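Local coordinates for thioredoxin Reductase (Burkholderia cenocepacia, PDB 4F82), which probably reduces hydrogen peroxide and organic hydroperoxides to water and alcohols as a thiol-specific peroxidase of the Prx5 type, at residues Gln66-Pro69 / Gly70-His74; Met144-Gly148 / Gly149-Thr153; Ala168-Leu171 / Ala172-Ser176. All blocks are in the same frame, centred on the assembly; numbering follows the deposited sequence.

Contact 1 (Gln66-Pro69 / Gly70-His74); sequences QHVP and GYVEH
The imidazole of His67 and the phenol ring of Tyr71, one helical turn apart, run alongside each other and meet rim to rim with their planes at 47°. His67 holds CG anti to the backbone N (chi1 -156°) and Tyr71 beside it (chi1 -77°), and the rings lean toward each other along the helix. Neither ring covers a face of the other: His67 CD2 sits at the edge of the Tyr71 ring, in its plane, and His67 NE2 comes within 3.6 Å of Tyr71 CE2. At the same edge the backbone oxygen of His67 approaches Tyr71 CD2 at 3.3 Å. Phe53 stacks on the Tyr71 ring; both Phe53 and Phe162 meet the imidazole. The polar ends converge on one acceptor, since His67 NE2 and Tyr71 OH both hydrogen-bond to Ser165 O; with His67 ND1 bonded to Arg141, the imidazole is held at both nitrogens and its rotation fixed.

Farther round the helix, Val68 CG1 and Val72 CG2 pack at 4.3 Å. Pro69 has no N-H to offer the preceding turn and kinks the helix, but Pro69 O takes a 2.7 Å bond from Glu73 N, and the extended Glu73 side chain runs back to place CD 3.4 Å from that oxygen. Gly70 O accepts His74 N and His74 ND1 (2.9 Å) from opposite faces of its plane. The arrangement belongs to helix 61-80, the crossover of the beta-alpha-beta unit 49-55, 61-80, 85-90 in the thioredoxin-like peroxiredoxin fold, with His67 one turn on from Cys63, the predicted peroxidatic cysteine.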
# COMPACT_ATOMS: atom_id res chain seq x y z
N GLN A 66 -12.35 -6.06 11.83
CA GLN A 66 -13.64 -6.71 11.58
C GLN A 66 -13.68 -7.62 10.34
O GLN A 66 -14.07 -8.79 10.42
CB GLN A 66 -14.70 -5.64 11.39
CG GLN A 66 -15.43 -5.22 12.62
CD GLN A 66 -16.81 -4.74 12.24
OE1 GLN A 66 -16.97 -3.58 11.88
NE2 GLN A 66 -17.81 -5.64 12.25
N HIS A 67 -13.36 -7.05 9.19
CA HIS A 67 -13.60 -7.75 7.93
C HIS A 67 -12.76 -9.04 7.71
O HIS A 67 -13.34 -10.11 7.49
CB HIS A 67 -13.53 -6.80 6.72
CG HIS A 67 -14.29 -7.29 5.53
ND1 HIS A 67 -14.35 -6.59 4.34
CD2 HIS A 67 -15.02 -8.42 5.35
CE1 HIS A 67 -15.11 -7.26 3.49
NE2 HIS A 67 -15.53 -8.37 4.07
N VAL A 68 -11.42 -8.95 7.79
CA VAL A 68 -10.57 -10.12 7.67
C VAL A 68 -10.74 -11.10 8.85
O VAL A 68 -10.81 -12.33 8.65
CB VAL A 68 -9.05 -9.73 7.43
CG1 VAL A 68 -8.17 -10.96 7.34
CG2 VAL A 68 -8.92 -8.96 6.15
N PRO A 69 -10.84 -10.57 10.09
CA PRO A 69 -10.98 -11.55 11.18
C PRO A 69 -12.28 -12.38 11.12
O PRO A 69 -12.23 -13.56 11.45
CB PRO A 69 -10.92 -10.71 12.44
CG PRO A 69 -10.04 -9.54 12.03
CD PRO A 69 -10.46 -9.24 10.60
N GLY A 70 -13.39 -11.79 10.66
CA GLY A 70 -14.61 -12.57 10.47
C GLY A 70 -14.35 -13.75 9.51
O GLY A 70 -14.83 -14.87 9.74
N TYR A 71 -13.59 -13.53 8.45
CA TYR A 71 -13.29 -14.66 7.56
C TYR A 71 -12.34 -15.69 8.17
O TYR A 71 -12.55 -16.89 8.02
CB TYR A 71 -12.84 -14.17 6.19
CG TYR A 71 -14.03 -13.69 5.37
CD1 TYR A 71 -14.83 -14.62 4.68
CD2 TYR A 71 -14.37 -12.33 5.31
CE1 TYR A 71 -15.94 -14.20 3.94
CE2 TYR A 71 -15.49 -11.90 4.56
CZ TYR A 71 -16.27 -12.85 3.90
OH TYR A 71 -17.37 -12.47 3.13
N VAL A 72 -11.30 -15.24 8.87
CA VAL A 72 -10.41 -16.19 9.57
C VAL A 72 -11.26 -16.99 10.55
O VAL A 72 -11.14 -18.22 10.66
CB VAL A 72 -9.25 -15.42 10.27
CG1 VAL A 72 -8.45 -16.31 11.30
CG2 VAL A 72 -8.32 -14.81 9.19
N GLU A 73 -12.16 -16.29 11.24
CA GLU A 73 -13.01 -16.91 12.23
C GLU A 73 -13.99 -17.92 11.64
O GLU A 73 -14.25 -18.98 12.25
CB GLU A 73 -13.72 -15.84 13.08
CG GLU A 73 -12.79 -15.29 14.17
CD GLU A 73 -13.23 -13.93 14.70
OE1 GLU A 73 -14.45 -13.63 14.68
OE2 GLU A 73 -12.35 -13.14 15.14
N HIS A 74 -14.52 -17.61 10.45
CA HIS A 74 -15.50 -18.47 9.79
C HIS A 74 -14.87 -19.47 8.83
O HIS A 74 -15.57 -20.21 8.17
CB HIS A 74 -16.52 -17.62 8.99
CG HIS A 74 -17.60 -16.99 9.82
ND1 HIS A 74 -17.37 -15.90 10.64
CD2 HIS A 74 -18.93 -17.25 9.90
CE1 HIS A 74 -18.51 -15.55 11.22
NE2 HIS A 74 -19.47 -16.35 10.78

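Contact 2 (Met144-Gly148 / Gly149-Thr153); sequences MVIDG and GVVKT
Val145 O is gripped by two successive amides of the opposing strand: Lys152 N lies 2.7 Å from it, with an N-H...O angle of 161°, and Thr153 N adds a weak bond at 3.5 Å. In return Thr153 O receives Val145 N at 3.2 Å. Beyond this pairing the side chains of Val145 and Thr153 run side by side, and Val145 CG2 touches Thr153 OG1 at 3.5 Å. That hydroxyl reaches the valine because chi1 of Thr153 (61°) sets it between the backbone N and the carbonyl carbon. On the other face of the sheet Ile146 and Val151 form a non-hydrogen-bonded pair, with Ile146 CA 3.3 Å from Val150 O. The methylenes of Asp147 and Lys152 pack as well, with Asp147 CB 3.7 Å from Lys152 CG, although their charged ends stay apart and Asp147 OD2 forms its salt bridge with Arg49. Asp147 and Val150 exchange two backbone bonds, Asp147 N to Val150 O and Val150 N to Asp147 O, both 3.1 Å. These close a type I' turn whose middle positions, Gly148 and Gly149, both have positive phi. The whole is a two-residue beta hairpin between strands 137-147 and 150-156, with a classic beta bulge where Lys152 and Thr153 both face Val145.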
# COMPACT_ATOMS: atom_id res chain seq x y z
N MET A 144 -17.97 -11.96 -3.12
CA MET A 144 -18.60 -12.80 -4.14
C MET A 144 -18.21 -14.26 -4.00
O MET A 144 -17.13 -14.59 -3.49
CB MET A 144 -18.26 -12.29 -5.54
CG MET A 144 -16.78 -12.14 -5.83
SD MET A 144 -16.56 -11.32 -7.42
CE MET A 144 -14.77 -11.23 -7.47
N VAL A 145 -19.11 -15.13 -4.44
CA VAL A 145 -18.85 -16.56 -4.45
C VAL A 145 -18.80 -16.97 -5.93
O VAL A 145 -19.67 -16.60 -6.75
CB VAL A 145 -19.93 -17.35 -3.69
CG1 VAL A 145 -19.66 -18.81 -3.79
CG2 VAL A 145 -19.98 -16.86 -2.18
N ILE A 146 -17.75 -17.74 -6.24
CA ILE A 146 -17.41 -18.12 -7.60
C ILE A 146 -17.41 -19.62 -7.70
O ILE A 146 -16.86 -20.30 -6.83
CB ILE A 146 -15.99 -17.63 -7.94
CG1 ILE A 146 -15.83 -16.17 -7.47
CG2 ILE A 146 -15.68 -17.87 -9.45
CD1 ILE A 146 -16.78 -15.20 -8.16
N ASP A 147 -18.03 -20.13 -8.74
CA ASP A 147 -18.09 -21.58 -8.94
C ASP A 147 -18.18 -21.73 -10.44
O ASP A 147 -18.94 -20.99 -11.09
CB ASP A 147 -19.34 -22.13 -8.23
CG ASP A 147 -19.28 -23.63 -8.00
OD1 ASP A 147 -18.28 -24.30 -8.40
OD2 ASP A 147 -20.27 -24.15 -7.41
N GLY A 148 -17.38 -22.64 -10.99
CA GLY A 148 -17.32 -22.82 -12.43
C GLY A 148 -16.83 -21.57 -13.14
O GLY A 148 -17.20 -21.32 -14.30
N GLY A 149 -16.00 -20.78 -12.47
CA GLY A 149 -15.48 -19.56 -13.09
C GLY A 149 -16.47 -18.42 -13.21
O GLY A 149 -16.15 -17.36 -13.77
N VAL A 150 -17.68 -18.62 -12.67
CA VAL A 150 -18.78 -17.65 -12.78
C VAL A 150 -19.16 -17.07 -11.43
O VAL A 150 -19.11 -17.77 -10.41
CB VAL A 150 -19.99 -18.39 -13.39
CG1 VAL A 150 -21.21 -17.53 -13.45
CG2 VAL A 150 -19.61 -18.92 -14.78
N VAL A 151 -19.53 -15.79 -11.40
CA VAL A 151 -20.09 -15.14 -10.19
C VAL A 151 -21.47 -15.76 -9.81
O VAL A 151 -22.46 -15.61 -10.56
CB VAL A 151 -20.27 -13.62 -10.43
CG1 VAL A 151 -20.70 -12.90 -9.16
CG2 VAL A 151 -18.97 -13.01 -10.97
N LYS A 152 -21.55 -16.46 -8.67
CA LYS A 152 -22.85 -17.02 -8.28
C LYS A 152 -23.63 -16.07 -7.36
O LYS A 152 -24.86 -16.02 -7.40
CB LYS A 152 -22.71 -18.40 -7.61
CG LYS A 152 -21.83 -19.39 -8.38
CD LYS A 152 -22.44 -19.73 -9.73
CE LYS A 152 -23.31 -20.94 -9.63
NZ LYS A 152 -23.35 -21.53 -10.99
N THR A 153 -22.91 -15.34 -6.51
CA THR A 153 -23.56 -14.29 -5.70
C THR A 153 -22.63 -13.11 -5.63
O THR A 153 -21.39 -13.27 -5.72
CB THR A 153 -23.94 -14.74 -4.25
OG1 THR A 153 -22.77 -15.13 -3.52
CG2 THR A 153 -24.96 -15.90 -4.26

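Contact 3 (Ala168-Leu171 / Ala172-Ser176); sequences ASVL and ATLTS
Leu171 and Leu174 cross obliquely, their CD1 methyls 3.9 Å apart, where the chain leaves its last helix. With chi1 at -66°, Leu174 CG lies anti to its own carbonyl carbon and rests 3.3 Å from Val170 O, and CD2 turns to Val170 CG1 at 4.3 Å. One branch of Leu174 thus meets Leu171 and the other meets Val170. Val170 in turn packs on Tyr71 and Val51, and Leu171 on Gln77 and Leu78, so that helix 167-172, the C-terminal helix of this thioredoxin-like fold, lies against both helix 61-80 and the central sheet. Thr173 closes on the helix end with its hydroxyl: OG1 donates to Ser169 O at 2.7 Å, with the donor tilted 27° from the carbonyl plane. This side-chain bond occupies a carbonyl of the last turn. Thr173 N reaches Val170 O at 3.0 Å, coming from above the carbonyl plane, whereas the bond from Leu174 N to Leu171 O is weak. One residue earlier than Thr173, Ala172 N keeps the regular helical bond to Ala168 O at 3.0 Å, and Ser169 OG bonds to the carboxylate of Asp166 near the start of the helix.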
# COMPACT_ATOMS: atom_id res chain seq x y z
N ALA A 168 -20.26 -13.70 8.08
CA ALA A 168 -21.60 -14.18 8.50
C ALA A 168 -22.65 -14.12 7.38
O ALA A 168 -23.38 -15.09 7.15
CB ALA A 168 -22.12 -13.43 9.73
N SER A 169 -22.73 -12.98 6.68
CA SER A 169 -23.67 -12.82 5.59
C SER A 169 -23.40 -13.79 4.45
O SER A 169 -24.33 -14.33 3.87
CB SER A 169 -23.64 -11.40 5.02
OG SER A 169 -23.97 -10.46 6.02
N VAL A 170 -22.13 -13.99 4.11
CA VAL A 170 -21.77 -14.92 3.07
C VAL A 170 -22.17 -16.36 3.40
O VAL A 170 -22.77 -17.07 2.57
CB VAL A 170 -20.28 -14.80 2.74
CG1 VAL A 170 -19.85 -15.95 1.87
CG2 VAL A 170 -20.06 -13.49 2.05
N LEU A 171 -21.88 -16.80 4.62
CA LEU A 171 -22.24 -18.14 5.04
C LEU A 171 -23.76 -18.29 4.94
O LEU A 171 -24.26 -19.34 4.48
CB LEU A 171 -21.76 -18.40 6.48
CG LEU A 171 -22.04 -19.81 7.01
CD1 LEU A 171 -21.35 -20.85 6.12
CD2 LEU A 171 -21.62 -19.94 8.46
N ALA A 172 -24.48 -17.24 5.34
CA ALA A 172 -25.95 -17.27 5.35
C ALA A 172 -26.54 -17.33 3.96
O ALA A 172 -27.70 -17.71 3.80
CB ALA A 172 -26.54 -16.07 6.11
N THR A 173 -25.75 -16.96 2.95
CA THR A 173 -26.30 -16.82 1.60
C THR A 173 -25.68 -17.80 0.61
O THR A 173 -25.88 -17.68 -0.62
CB THR A 173 -26.14 -15.38 1.07
OG1 THR A 173 -24.79 -14.94 1.29
CG2 THR A 173 -27.13 -14.43 1.75
N LEU A 174 -24.93 -18.77 1.12
CA LEU A 174 -24.46 -19.86 0.26
C LEU A 174 -25.70 -20.60 -0.18
O LEU A 174 -26.67 -20.69 0.57
CB LEU A 174 -23.57 -20.82 1.03
CG LEU A 174 -22.26 -20.19 1.49
CD1 LEU A 174 -21.47 -21.25 2.21
CD2 LEU A 174 -21.47 -19.64 0.30
N THR A 175 -25.70 -21.14 -1.39
CA THR A 175 -26.91 -21.79 -1.84
C THR A 175 -26.69 -23.17 -2.35
O THR A 175 -25.60 -23.54 -2.79
CB THR A 175 -27.64 -21.04 -2.96
OG1 THR A 175 -27.07 -21.38 -4.23
CG2 THR A 175 -27.64 -19.50 -2.73
N SER A 176 -27.78 -23.91 -2.34
CA SER A 176 -27.82 -25.20 -3.00
C SER A 176 -28.28 -25.00 -4.44
O SER A 176 -28.14 -23.88 -5.01
CB SER A 176 -28.73 -26.13 -2.21
OG SER A 176 -30.09 -25.78 -2.35
OXT SER A 176 -28.76 -25.92 -5.09

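Contact 3 lies between the other two and touches both. Its Val170 CG2 comes 3.1 Å from Tyr71 OH of contact 1, and its Leu171 CD2 packs on His74 CD2. Toward contact 2, Val145 CG2 meets Leu174 CD2 at 4.0 Å and Val170 CG1 at 4.1 Å, so Val170 reaches both neighbours. Contacts 1 and 2, with centres about 20 Å apart, do not touch; their nearest atoms are about 6 Å apart. The predicted active-site Cys63 adjoins contact 1, where the side chain of His67 is about 5 Å from it, whereas the hairpin and the C-terminal segment lie away from that site.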